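PDB 5GY3: glucanase from Klebsiella pneumoniae, which probably hydrolyses internal beta-1,4-glucosidic linkages in cellulose, lichenin and cereal beta-D-glucans, as a family 8 glycoside hydrolase. Local coordinates for residues D89-W94 with Y152-A157; I115-L120 with R164-A169; F34-A39 with P46-L51; V132-V137 with D144-N149; L148-F153 with D194-R199. One frame throughout, in Å; residues are numbered along the deposited sequence.

Overall arrangement
The five contacts illustrate how an alpha/alpha-barrel enzyme combines helix packing with small sheets. Contacts 1, 4 and 5 lie near D87, the predicted nucleophile, contacts 2 and 3 farther off. Contact 1 is the hub, about 7 Å from the centre of the chain, and the side chain of I154 lies about 4 Å from that of D87. Contact 2, its centre 11 Å away, packs against helix 86-103 through I115 and L119, and contact 3 joins contact 1 through L91 resting on F34. Contacts 4 and 5, with centres 7 Å apart, share L148 and N149; contact 5 brings the side chain of Y152 to about 3 Å from that of D87. Contact 3 lies across the chain's centre from both.

Contact 1. Residues D89-W94 with Y152-A157; sequences DTLIAW and YFIFPA
A chi1 of -172° swings the indole of W94 to the side opposite its own backbone N, where it lies against the first turn of helix 155-164 and meets P156 and A157. In T90, one turn earlier, the methyl takes the corresponding place and OG1 stays beside the N (chi1 -64°), which sends CG2 toward I154 and A157 while the hydroxyl bonds back to S86 O. The central element is a CH-pi contact: A157 CA stands 3.6 Å from the centroid of the five-membered ring of W94, almost on the ring normal. The methyl of A157 then fits between two neighbours, with CB 3.5 Å from W94 CD2 and 3.6 Å from T90 CG2. At the far end of the indole, P156 CG approaches CH2 of W94 to 3.6 Å. I154, at the N-cap position, crosses L91 at about a right angle and brings CD1 to 3.8 Å from L91 CG. A water completes the interface, donating to T90 OG1 at 2.9 Å and to Y152 O at 2.6 Å. All six touching residues are buried, as befits the core of an alpha/alpha barrel. Helix 29-41 adjoins this core through L37, which touches both L91 and W94; helix 106-123 packs on T90 through L119, and W227 of helix 220-228 meets the W94 ring.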
# COMPACT_ATOMS: atom_id res chain seq x y z
N ASP A 89 -2.20 -3.59 7.61
CA ASP A 89 -3.22 -3.28 8.61
C ASP A 89 -4.13 -2.16 8.13
O ASP A 89 -5.35 -2.20 8.34
CB ASP A 89 -2.60 -2.84 9.94
CG ASP A 89 -1.56 -3.80 10.49
OD1 ASP A 89 -1.75 -5.04 10.44
OD2 ASP A 89 -0.56 -3.30 11.04
N THR A 90 -3.54 -1.12 7.54
CA THR A 90 -4.32 0.01 7.05
C THR A 90 -5.29 -0.41 5.95
O THR A 90 -6.46 -0.01 5.95
CB THR A 90 -3.37 1.09 6.53
OG1 THR A 90 -2.56 1.59 7.60
CG2 THR A 90 -4.12 2.23 5.87
N LEU A 91 -4.80 -1.20 4.99
CA LEU A 91 -5.64 -1.61 3.87
C LEU A 91 -6.82 -2.44 4.34
O LEU A 91 -7.95 -2.27 3.85
CB LEU A 91 -4.80 -2.42 2.87
CG LEU A 91 -3.72 -1.61 2.15
CD1 LEU A 91 -2.71 -2.56 1.52
CD2 LEU A 91 -4.36 -0.72 1.11
N ILE A 92 -6.57 -3.33 5.30
CA ILE A 92 -7.64 -4.14 5.89
C ILE A 92 -8.67 -3.25 6.57
O ILE A 92 -9.88 -3.41 6.37
CB ILE A 92 -7.04 -5.17 6.87
CG1 ILE A 92 -6.24 -6.24 6.11
CG2 ILE A 92 -8.15 -5.81 7.72
CD1 ILE A 92 -5.23 -7.05 6.98
N ALA A 93 -8.21 -2.30 7.40
CA ALA A 93 -9.15 -1.43 8.10
C ALA A 93 -9.93 -0.57 7.12
O ALA A 93 -11.11 -0.26 7.34
CB ALA A 93 -8.42 -0.56 9.12
N TRP A 94 -9.26 -0.12 6.05
CA TRP A 94 -9.91 0.70 5.04
C TRP A 94 -10.96 -0.10 4.28
O TRP A 94 -12.08 0.38 4.06
CB TRP A 94 -8.84 1.24 4.08
CG TRP A 94 -9.31 2.25 3.10
CD1 TRP A 94 -10.40 3.07 3.20
CD2 TRP A 94 -8.68 2.56 1.86
NE1 TRP A 94 -10.49 3.88 2.09
CE2 TRP A 94 -9.44 3.59 1.26
CE3 TRP A 94 -7.54 2.08 1.20
CZ2 TRP A 94 -9.10 4.13 0.02
CZ3 TRP A 94 -7.20 2.64 -0.02
CH2 TRP A 94 -7.97 3.65 -0.60
N TYR A 152 3.87 3.27 2.55
CA TYR A 152 2.89 2.96 3.58
C TYR A 152 2.09 4.19 4.02
O TYR A 152 1.22 4.07 4.90
CB TYR A 152 3.55 2.33 4.82
CG TYR A 152 4.24 0.99 4.66
CD1 TYR A 152 4.61 0.50 3.41
CD2 TYR A 152 4.53 0.21 5.77
CE1 TYR A 152 5.25 -0.73 3.27
CE2 TYR A 152 5.17 -1.02 5.65
CZ TYR A 152 5.53 -1.48 4.39
OH TYR A 152 6.16 -2.69 4.24
N PHE A 153 2.36 5.36 3.45
CA PHE A 153 1.55 6.56 3.73
C PHE A 153 0.32 6.50 2.81
O PHE A 153 0.26 7.15 1.76
CB PHE A 153 2.31 7.86 3.47
CG PHE A 153 3.60 8.04 4.25
CD1 PHE A 153 4.00 7.16 5.25
CD2 PHE A 153 4.40 9.13 3.97
CE1 PHE A 153 5.21 7.36 5.93
CE2 PHE A 153 5.60 9.35 4.65
CZ PHE A 153 6.00 8.46 5.63
N ILE A 154 -0.68 5.73 3.22
CA ILE A 154 -1.83 5.44 2.33
C ILE A 154 -2.83 6.58 2.50
O ILE A 154 -3.84 6.48 3.20
CB ILE A 154 -2.42 4.05 2.59
CG1 ILE A 154 -1.30 3.01 2.52
CG2 ILE A 154 -3.49 3.75 1.53
CD1 ILE A 154 -1.75 1.57 2.72
N PHE A 155 -2.55 7.68 1.81
CA PHE A 155 -3.33 8.91 1.98
C PHE A 155 -4.83 8.72 1.80
O PHE A 155 -5.58 9.28 2.62
CB PHE A 155 -2.79 9.98 1.01
CG PHE A 155 -1.34 10.27 1.19
CD1 PHE A 155 -0.88 10.91 2.34
CD2 PHE A 155 -0.42 9.89 0.22
CE1 PHE A 155 0.48 11.18 2.52
CE2 PHE A 155 0.94 10.15 0.40
CZ PHE A 155 1.38 10.80 1.54
N PRO A 156 -5.35 7.99 0.81
CA PRO A 156 -6.81 7.89 0.70
C PRO A 156 -7.45 7.12 1.84
O PRO A 156 -8.59 7.41 2.23
CB PRO A 156 -7.02 7.21 -0.66
CG PRO A 156 -5.75 6.41 -0.87
CD PRO A 156 -4.67 7.29 -0.31
N ALA A 157 -6.75 6.13 2.39
CA ALA A 157 -7.24 5.44 3.57
C ALA A 157 -7.28 6.37 4.77
O ALA A 157 -8.26 6.39 5.53
CB ALA A 157 -6.37 4.22 3.87
O HOH W 1 -1.09 3.61 6.10

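Contact 2. Residues I115-L120 with R164-A169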
# COMPACT_ATOMS: atom_id res chain seq x y z
N ILE A 115 -9.03 -1.46 14.57
CA ILE A 115 -7.75 -1.49 13.88
C ILE A 115 -7.17 -0.09 13.75
O ILE A 115 -5.98 0.12 13.98
CB ILE A 115 -7.89 -2.17 12.51
CG1 ILE A 115 -8.41 -3.60 12.69
CG2 ILE A 115 -6.55 -2.14 11.73
CD1 ILE A 115 -8.99 -4.22 11.42
N THR A 116 -8.01 0.90 13.39
CA THR A 116 -7.47 2.26 13.26
C THR A 116 -7.03 2.80 14.62
O THR A 116 -6.02 3.50 14.70
CB THR A 116 -8.47 3.21 12.59
OG1 THR A 116 -9.70 3.27 13.32
CG2 THR A 116 -8.75 2.76 11.17
N ALA A 117 -7.76 2.49 15.69
CA ALA A 117 -7.29 2.89 17.01
C ALA A 117 -5.97 2.21 17.35
O ALA A 117 -5.07 2.84 17.93
CB ALA A 117 -8.35 2.58 18.07
N SER A 118 -5.83 0.93 16.98
CA SER A 118 -4.57 0.22 17.19
C SER A 118 -3.44 0.83 16.37
O SER A 118 -2.30 0.92 16.83
CB SER A 118 -4.73 -1.26 16.83
OG SER A 118 -5.45 -1.96 17.82
N LEU A 119 -3.73 1.24 15.14
CA LEU A 119 -2.69 1.88 14.33
C LEU A 119 -2.18 3.15 14.99
O LEU A 119 -0.97 3.38 15.06
CB LEU A 119 -3.21 2.15 12.93
CG LEU A 119 -3.27 0.93 12.02
CD1 LEU A 119 -4.11 1.26 10.80
CD2 LEU A 119 -1.85 0.53 11.60
N LEU A 120 -3.09 4.01 15.47
CA LEU A 120 -2.63 5.23 16.13
C LEU A 120 -1.86 4.92 17.41
O LEU A 120 -0.83 5.55 17.69
CB LEU A 120 -3.81 6.15 16.44
CG LEU A 120 -4.55 6.70 15.22
CD1 LEU A 120 -5.75 7.54 15.66
CD2 LEU A 120 -3.61 7.50 14.31
N ARG A 164 -14.45 9.15 9.80
CA ARG A 164 -15.10 8.17 10.67
C ARG A 164 -14.75 8.37 12.14
O ARG A 164 -15.64 8.34 13.00
CB ARG A 164 -14.71 6.75 10.20
CG ARG A 164 -14.98 5.60 11.18
CD ARG A 164 -16.42 5.14 11.12
NE ARG A 164 -16.75 4.18 12.17
CZ ARG A 164 -17.98 3.81 12.47
NH1 ARG A 164 -19.01 4.32 11.80
NH2 ARG A 164 -18.20 2.94 13.45
N THR A 165 -13.48 8.59 12.45
CA THR A 165 -13.05 8.54 13.84
C THR A 165 -11.69 9.21 13.98
O THR A 165 -10.91 9.28 13.02
CB THR A 165 -13.00 7.08 14.34
OG1 THR A 165 -12.70 7.06 15.75
CG2 THR A 165 -11.95 6.26 13.58
N HIS A 166 -11.42 9.72 15.19
CA HIS A 166 -10.14 10.34 15.52
C HIS A 166 -9.73 11.33 14.43
O HIS A 166 -8.60 11.31 13.94
CB HIS A 166 -9.03 9.30 15.73
CG HIS A 166 -9.27 8.35 16.86
ND1 HIS A 166 -10.24 7.37 16.82
CD2 HIS A 166 -8.64 8.21 18.06
CE1 HIS A 166 -10.20 6.67 17.94
NE2 HIS A 166 -9.25 7.16 18.71
N LEU A 167 -10.68 12.19 14.04
CA LEU A 167 -10.45 13.06 12.89
C LEU A 167 -9.16 13.86 13.02
O LEU A 167 -8.36 13.93 12.08
CB LEU A 167 -11.65 14.00 12.72
CG LEU A 167 -11.58 15.04 11.59
CD1 LEU A 167 -12.97 15.30 11.07
CD2 LEU A 167 -10.95 16.34 12.06
N THR A 168 -8.96 14.51 14.17
CA THR A 168 -7.79 15.38 14.31
C THR A 168 -6.49 14.60 14.16
O THR A 168 -5.56 15.05 13.47
CB THR A 168 -7.83 16.10 15.65
OG1 THR A 168 -9.11 16.75 15.79
CG2 THR A 168 -6.71 17.15 15.71
N ALA A 169 -6.39 13.43 14.80
CA ALA A 169 -5.14 12.67 14.74
C ALA A 169 -4.85 12.17 13.33
O ALA A 169 -3.70 12.19 12.87
CB ALA A 169 -5.18 11.49 15.72
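L120 and H166 pass each other in opposite directions, and CD1 of the leucine does the touching. It comes within 3.7 Å of H166 CB and reaches the CG and CD2 atoms of the imidazole obliquely. The same methyl also meets A169 CB at 4.0 Å, and thereby bridges the N-cap residue and the first turn of helix 167-183. H166 has positive phi and psi, near 47° and 48°, the left-handed region, where the chain turns into that helix. The rotation of its ring is fixed on one side by T165: ND1 lies 2.7 Å from T165 OG1 in a hydrogen bond that ties the two side chains together, and T165 CB sits at the ring edge, in its plane. With T165 OG1 opposite its backbone N (chi1 -174°), the hydroxyl reaches the imidazole and CG2 faces helix 106-123. There CG2 approaches T116 OG1 to 3.8 Å, the two threonines meeting at a slant. The T116 hydroxyl finds its polar partner within its own helix, at D113 O. A117 adds only a light touch on the imidazole. This is surface packing, distant from the predicted active site. Just before the turn R164 forms a salt bridge with D113 of helix 106-123; beyond it W170 of helix 167-183 touches T116, L119 and L120, while I115 and L119 pack against helix 86-103.

Contact 3. Residues F34-A39 with P46-L51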
# COMPACT_ATOMS: atom_id res chain seq x y z
N PHE A 34 -5.61 -5.64 -0.05
CA PHE A 34 -5.89 -5.35 -1.46
C PHE A 34 -7.13 -6.10 -1.93
O PHE A 34 -8.03 -5.52 -2.55
CB PHE A 34 -4.72 -5.76 -2.36
CG PHE A 34 -3.59 -4.78 -2.40
CD1 PHE A 34 -3.70 -3.51 -1.86
CD2 PHE A 34 -2.40 -5.14 -3.01
CE1 PHE A 34 -2.63 -2.62 -1.92
CE2 PHE A 34 -1.33 -4.25 -3.08
CZ PHE A 34 -1.45 -2.99 -2.53
N ALA A 35 -7.17 -7.40 -1.67
CA ALA A 35 -8.28 -8.21 -2.17
C ALA A 35 -9.59 -7.82 -1.49
O ALA A 35 -10.64 -7.81 -2.13
CB ALA A 35 -7.99 -9.69 -1.96
N MET A 36 -9.54 -7.52 -0.19
CA MET A 36 -10.75 -7.06 0.48
C MET A 36 -11.28 -5.76 -0.13
O MET A 36 -12.49 -5.60 -0.31
CB MET A 36 -10.50 -6.88 1.98
CG MET A 36 -10.39 -8.19 2.74
SD MET A 36 -9.76 -8.03 4.42
CE MET A 36 -11.05 -7.06 5.22
N LEU A 37 -10.38 -4.82 -0.45
CA LEU A 37 -10.79 -3.61 -1.15
C LEU A 37 -11.45 -3.93 -2.48
O LEU A 37 -12.50 -3.38 -2.82
CB LEU A 37 -9.58 -2.69 -1.39
CG LEU A 37 -9.04 -1.88 -0.22
CD1 LEU A 37 -7.68 -1.26 -0.59
CD2 LEU A 37 -10.04 -0.79 0.17
N LEU A 38 -10.83 -4.82 -3.26
CA LEU A 38 -11.38 -5.17 -4.56
C LEU A 38 -12.68 -5.96 -4.44
O LEU A 38 -13.55 -5.85 -5.31
CB LEU A 38 -10.33 -5.94 -5.38
CG LEU A 38 -9.05 -5.16 -5.74
CD1 LEU A 38 -8.06 -6.06 -6.45
CD2 LEU A 38 -9.36 -3.94 -6.61
N ALA A 39 -12.83 -6.75 -3.38
CA ALA A 39 -14.10 -7.45 -3.18
C ALA A 39 -15.24 -6.46 -2.94
O ALA A 39 -16.34 -6.64 -3.48
CB ALA A 39 -13.98 -8.44 -2.02
N PRO A 46 -19.67 -12.40 -0.43
CA PRO A 46 -19.13 -13.72 -0.04
C PRO A 46 -17.61 -13.76 -0.04
O PRO A 46 -17.01 -14.25 0.93
CB PRO A 46 -19.74 -14.67 -1.09
CG PRO A 46 -21.02 -14.01 -1.45
CD PRO A 46 -20.70 -12.54 -1.48
N ALA A 47 -16.97 -13.24 -1.10
CA ALA A 47 -15.51 -13.23 -1.15
C ALA A 47 -14.93 -12.35 -0.06
O ALA A 47 -13.95 -12.72 0.60
CB ALA A 47 -15.03 -12.76 -2.52
N PHE A 48 -15.52 -11.16 0.15
CA PHE A 48 -15.05 -10.29 1.22
C PHE A 48 -15.08 -11.00 2.57
O PHE A 48 -14.11 -10.94 3.33
CB PHE A 48 -15.89 -9.01 1.28
CG PHE A 48 -15.40 -8.03 2.32
CD1 PHE A 48 -15.80 -8.14 3.63
CD2 PHE A 48 -14.52 -7.02 1.97
CE1 PHE A 48 -15.33 -7.27 4.60
CE2 PHE A 48 -14.05 -6.14 2.93
CZ PHE A 48 -14.45 -6.27 4.25
N ASP A 49 -16.20 -11.66 2.89
CA ASP A 49 -16.30 -12.31 4.19
C ASP A 49 -15.31 -13.47 4.31
O ASP A 49 -14.76 -13.71 5.40
CB ASP A 49 -17.74 -12.78 4.44
CG ASP A 49 -18.68 -11.63 4.82
OD1 ASP A 49 -18.21 -10.59 5.32
OD2 ASP A 49 -19.91 -11.77 4.64
N LYS A 50 -15.05 -14.19 3.21
CA LYS A 50 -14.04 -15.25 3.24
C LYS A 50 -12.65 -14.67 3.48
O LYS A 50 -11.88 -15.19 4.30
CB LYS A 50 -14.04 -16.03 1.92
CG LYS A 50 -15.11 -17.12 1.76
CD LYS A 50 -15.20 -17.62 0.29
CE LYS A 50 -16.30 -16.87 -0.49
NZ LYS A 50 -16.09 -16.68 -1.98
N LEU A 51 -12.31 -13.60 2.75
CA LEU A 51 -11.00 -12.98 2.90
C LEU A 51 -10.80 -12.45 4.31
O LEU A 51 -9.75 -12.66 4.93
CB LEU A 51 -10.85 -11.83 1.89
CG LEU A 51 -10.84 -12.19 0.41
CD1 LEU A 51 -11.13 -10.96 -0.45
CD2 LEU A 51 -9.50 -12.80 0.04
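Apolar packing dominates where A35, M36 and A39 meet F48 and L51. A39 CB settles beside the start of the phenylalanine side chain, 3.9 Å from F48 CB. L51 projects its CD1 methyl at the opposite helix, where it lies 3.7 Å from A35 CB and also touches the carbonyl of A35. M36 and L51 run past each other in opposite directions, with CG of the former 3.8 Å from CB of the latter. These contacts join consecutive helices, 29-41 and 45-59, into an antiparallel helical hairpin, the kind of element from which the alpha/alpha barrel of family 8 enzymes is built; the short axes approach to 8.7 Å with their directions 159° apart. A second kind of interaction is Met-aromatic. M36 bends at chi3 (65°) and curls its methyl toward the ring, bringing CE to 3.6 Å from F48 CZ, while SD lies obliquely, 5.4 Å from the ring centroid. A backbone oxygen also meets the ring: M36 O lies at its edge, in the ring plane, 3.4 Å from F48 CD2. Further aromatic contacts come from Y108 and W103, both meeting the F48 ring edge-to-face, and W4 of helix 2-11 touches A39 and A47.

Contact 4. Residues V132-V137 with D144-N149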
# COMPACT_ATOMS: atom_id res chain seq x y z
N VAL A 132 4.42 10.38 12.67
CA VAL A 132 4.85 9.48 11.60
C VAL A 132 4.36 8.06 11.92
O VAL A 132 4.37 7.64 13.08
CB VAL A 132 6.38 9.49 11.39
CG1 VAL A 132 6.90 10.92 11.29
CG2 VAL A 132 7.09 8.83 12.52
N MET A 133 3.95 7.33 10.88
CA MET A 133 3.57 5.94 11.00
C MET A 133 4.77 5.04 10.68
O MET A 133 5.33 5.12 9.58
CB MET A 133 2.41 5.60 10.07
CG MET A 133 2.02 4.13 10.12
SD MET A 133 0.63 3.72 9.04
CE MET A 133 -0.72 4.52 9.92
N LEU A 134 5.16 4.23 11.65
CA LEU A 134 6.23 3.25 11.46
C LEU A 134 5.78 2.14 10.51
O LEU A 134 4.59 1.84 10.43
CB LEU A 134 6.61 2.63 12.80
CG LEU A 134 7.15 3.58 13.89
CD1 LEU A 134 7.19 2.88 15.23
CD2 LEU A 134 8.54 4.04 13.50
N PRO A 135 6.72 1.51 9.79
CA PRO A 135 6.33 0.37 8.93
C PRO A 135 5.85 -0.84 9.71
O PRO A 135 5.18 -1.70 9.14
CB PRO A 135 7.62 0.04 8.17
CG PRO A 135 8.44 1.31 8.22
CD PRO A 135 8.11 1.93 9.55
N GLY A 136 6.22 -0.94 10.99
CA GLY A 136 5.78 -2.01 11.86
C GLY A 136 6.08 -1.62 13.29
O GLY A 136 6.87 -0.71 13.55
N VAL A 137 5.42 -2.31 14.23
CA VAL A 137 5.55 -1.94 15.64
C VAL A 137 6.99 -2.12 16.11
O VAL A 137 7.51 -1.30 16.89
CB VAL A 137 4.58 -2.76 16.51
CG1 VAL A 137 4.87 -2.52 17.99
CG2 VAL A 137 3.14 -2.38 16.20
N ASP A 144 18.18 7.38 17.00
CA ASP A 144 18.02 8.70 16.43
C ASP A 144 17.58 8.67 14.97
O ASP A 144 17.56 9.72 14.33
CB ASP A 144 19.32 9.50 16.58
CG ASP A 144 20.47 8.93 15.77
OD1 ASP A 144 20.44 7.74 15.41
OD2 ASP A 144 21.43 9.69 15.50
N HIS A 145 17.21 7.50 14.45
CA HIS A 145 16.66 7.36 13.11
C HIS A 145 15.42 6.48 13.16
O HIS A 145 15.36 5.53 13.95
CB HIS A 145 17.64 6.73 12.12
CG HIS A 145 18.82 7.58 11.80
ND1 HIS A 145 19.90 7.69 12.65
CD2 HIS A 145 19.10 8.35 10.73
CE1 HIS A 145 20.80 8.49 12.11
NE2 HIS A 145 20.34 8.91 10.95
N LEU A 146 14.46 6.76 12.29
CA LEU A 146 13.40 5.82 11.96
C LEU A 146 13.57 5.37 10.52
O LEU A 146 13.85 6.19 9.64
CB LEU A 146 12.02 6.45 12.13
CG LEU A 146 11.67 7.06 13.48
CD1 LEU A 146 10.25 7.60 13.43
CD2 LEU A 146 11.86 6.03 14.58
N ASN A 147 13.40 4.08 10.29
CA ASN A 147 13.34 3.55 8.93
C ASN A 147 11.89 3.54 8.50
O ASN A 147 11.08 2.78 9.03
CB ASN A 147 13.96 2.16 8.87
CG ASN A 147 15.47 2.21 8.82
OD1 ASN A 147 16.05 3.23 8.45
ND2 ASN A 147 16.13 1.11 9.20
N LEU A 148 11.55 4.41 7.56
CA LEU A 148 10.18 4.59 7.11
C LEU A 148 10.03 4.05 5.69
O LEU A 148 11.00 3.90 4.95
CB LEU A 148 9.79 6.07 7.14
CG LEU A 148 9.98 6.80 8.47
CD1 LEU A 148 9.60 8.26 8.30
CD2 LEU A 148 9.13 6.12 9.54
N ASN A 149 8.79 3.76 5.33
CA ASN A 149 8.47 3.35 3.96
C ASN A 149 7.36 4.28 3.49
O ASN A 149 6.20 4.13 3.91
CB ASN A 149 8.04 1.88 3.92
CG ASN A 149 7.90 1.37 2.50
OD1 ASN A 149 7.37 2.06 1.63
ND2 ASN A 149 8.41 0.17 2.25
O HOH W 2 6.44 4.07 7.05
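P135 presses its ring against the backbone of strand 145-148, with CG and CD both reaching N147 O; the CG distance is 3.1 Å. This carbonyl oxygen is buried by the contact and has no hydrogen-bonding partner in the model, which may carry some cost. The same CG is 3.9 Å from L148 CA, the next residue along. L148 itself brings CD2 to 3.9 Å from M133 O, at the end of strand 130-133. A water links the two backbones, donating to M133 O at 3.0 Å and accepting from N149 N at 2.9 Å. The two segments thus approach without pairing as strands, their touching parts running 67° apart: strand 130-133 belongs to a two-stranded antiparallel sheet with 124-127, whereas 145-148 is an outer strand of a separate three-stranded one. L146 packs across from one sheet to the other. With CG opposite the carbonyl carbon (chi1 -55°), its isobutyl group points at V132, and CD1 lies 3.5 Å from V132 CG2. L134 crosses it at about a right angle, placing CD2 at 4.0 Å from L146 CD1. V125 and F127 of strand 124-127 also touch L146, while L134 O accepts a hydrogen bond from S86 OG.

Contact 5. Residues L148-F153 with D194-R199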
# COMPACT_ATOMS: atom_id res chain seq x y z
N LEU A 148 11.55 4.41 7.56
CA LEU A 148 10.18 4.59 7.11
C LEU A 148 10.03 4.05 5.69
O LEU A 148 11.00 3.90 4.95
CB LEU A 148 9.79 6.07 7.14
CG LEU A 148 9.98 6.80 8.47
CD1 LEU A 148 9.60 8.26 8.30
CD2 LEU A 148 9.13 6.12 9.54
N ASN A 149 8.79 3.76 5.33
CA ASN A 149 8.47 3.35 3.96
C ASN A 149 7.36 4.28 3.49
O ASN A 149 6.20 4.13 3.91
CB ASN A 149 8.04 1.88 3.92
CG ASN A 149 7.90 1.37 2.50
OD1 ASN A 149 7.37 2.06 1.63
ND2 ASN A 149 8.41 0.17 2.25
N PRO A 150 7.67 5.29 2.67
CA PRO A 150 6.63 6.25 2.30
C PRO A 150 5.50 5.65 1.49
O PRO A 150 4.42 6.25 1.43
CB PRO A 150 7.39 7.32 1.49
CG PRO A 150 8.68 6.66 1.07
CD PRO A 150 9.01 5.73 2.23
N SER A 151 5.69 4.46 0.90
CA SER A 151 4.58 3.78 0.24
C SER A 151 3.58 3.21 1.24
O SER A 151 2.53 2.71 0.83
CB SER A 151 5.10 2.66 -0.67
OG SER A 151 5.35 1.46 0.02
N TYR A 152 3.87 3.27 2.55
CA TYR A 152 2.89 2.96 3.58
C TYR A 152 2.09 4.19 4.02
O TYR A 152 1.22 4.07 4.90
CB TYR A 152 3.55 2.33 4.82
CG TYR A 152 4.24 0.99 4.66
CD1 TYR A 152 4.61 0.50 3.41
CD2 TYR A 152 4.53 0.21 5.77
CE1 TYR A 152 5.25 -0.73 3.27
CE2 TYR A 152 5.17 -1.02 5.65
CZ TYR A 152 5.53 -1.48 4.39
OH TYR A 152 6.16 -2.69 4.24
N PHE A 153 2.36 5.36 3.45
CA PHE A 153 1.55 6.56 3.73
C PHE A 153 0.32 6.50 2.81
O PHE A 153 0.26 7.15 1.76
CB PHE A 153 2.31 7.86 3.47
CG PHE A 153 3.60 8.04 4.25
CD1 PHE A 153 4.00 7.16 5.25
CD2 PHE A 153 4.40 9.13 3.97
CE1 PHE A 153 5.21 7.36 5.93
CE2 PHE A 153 5.60 9.35 4.65
CZ PHE A 153 6.00 8.46 5.63
N ASP A 194 12.28 3.08 -1.87
CA ASP A 194 11.37 2.20 -1.14
C ASP A 194 11.42 2.48 0.36
O ASP A 194 10.38 2.52 1.03
CB ASP A 194 11.71 0.73 -1.39
CG ASP A 194 11.45 0.27 -2.82
OD1 ASP A 194 10.57 0.82 -3.51
OD2 ASP A 194 12.15 -0.69 -3.25
N TRP A 195 12.62 2.63 0.90
CA TRP A 195 12.83 2.82 2.33
C TRP A 195 13.65 4.08 2.54
O TRP A 195 14.65 4.31 1.85
CB TRP A 195 13.55 1.60 2.95
CG TRP A 195 12.77 0.35 2.80
CD1 TRP A 195 12.82 -0.53 1.76
CD2 TRP A 195 11.82 -0.18 3.73
NE1 TRP A 195 11.94 -1.57 1.98
CE2 TRP A 195 11.32 -1.37 3.18
CE3 TRP A 195 11.34 0.25 4.97
CZ2 TRP A 195 10.35 -2.14 3.83
CZ3 TRP A 195 10.39 -0.52 5.61
CH2 TRP A 195 9.91 -1.70 5.04
N VAL A 196 13.24 4.87 3.53
CA VAL A 196 13.84 6.17 3.81
C VAL A 196 14.17 6.25 5.29
O VAL A 196 13.31 5.98 6.13
CB VAL A 196 12.89 7.32 3.42
CG1 VAL A 196 13.44 8.69 3.89
CG2 VAL A 196 12.64 7.31 1.92
N ALA A 197 15.41 6.63 5.61
CA ALA A 197 15.80 6.85 7.00
C ALA A 197 15.55 8.31 7.37
O ALA A 197 16.08 9.23 6.72
CB ALA A 197 17.27 6.49 7.20
N LEU A 198 14.78 8.52 8.43
CA LEU A 198 14.48 9.85 8.94
C LEU A 198 15.26 10.04 10.24
O LEU A 198 15.04 9.31 11.21
CB LEU A 198 12.98 10.01 9.20
CG LEU A 198 12.54 11.26 9.98
CD1 LEU A 198 12.86 12.53 9.21
CD2 LEU A 198 11.04 11.18 10.31
N ARG A 199 16.19 11.00 10.24
CA ARG A 199 16.94 11.32 11.45
C ARG A 199 16.13 12.27 12.32
O ARG A 199 15.22 12.97 11.85
CB ARG A 199 18.30 11.93 11.08
CG ARG A 199 19.33 11.92 12.21
CD ARG A 199 20.72 12.29 11.69
NE ARG A 199 20.82 13.70 11.30
CZ ARG A 199 21.92 14.27 10.84
NH1 ARG A 199 23.03 13.55 10.68
NH2 ARG A 199 21.92 15.56 10.52
O HOH W 3 8.42 3.83 -0.57
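L148 and V196 form an antiparallel hydrogen-bonded pair, joined by two nearly straight backbone bonds, each 2.8 Å, from L148 N to V196 O and from V196 N to L148 O. The pair belongs to the three-stranded antiparallel sheet of 145-148, 196-199 and 204-206, and the chain leaves the sheet at N149 for a short 3-10 turn. On the side of the sheet bearing L148 and V196, L148 CD1 meets L198 CD2 at 3.8 Å, and P150 CD touches V196 CG2 at 4.0 Å. N149 turns away from its backbone N (chi1 -171°) to lie over one face of the W195 indole. Its CB makes a CH-pi contact, 4.0 Å from the centroid of the six-membered ring, and ND2 stands above the same face, 3.4 Å from CZ2 of W195. The amide and ring planes stand 71° apart. D194 O packs against N149 CG at 3.1 Å without bonding to the amide. Both ends of this amide are held: ND2 donates to D217 OD2, and OD1 receives the hydroxyl of S151, with OG 2.7 Å away and above the carbonyl plane. A weaker bond from S151 N to the same OD1 fits an Asx turn. W210 stacks on W195. The Y152 side chain, which lies close to the predicted nucleophile D87, comes to W195 obliquely, with its OH 4.0 Å from W195 CH2.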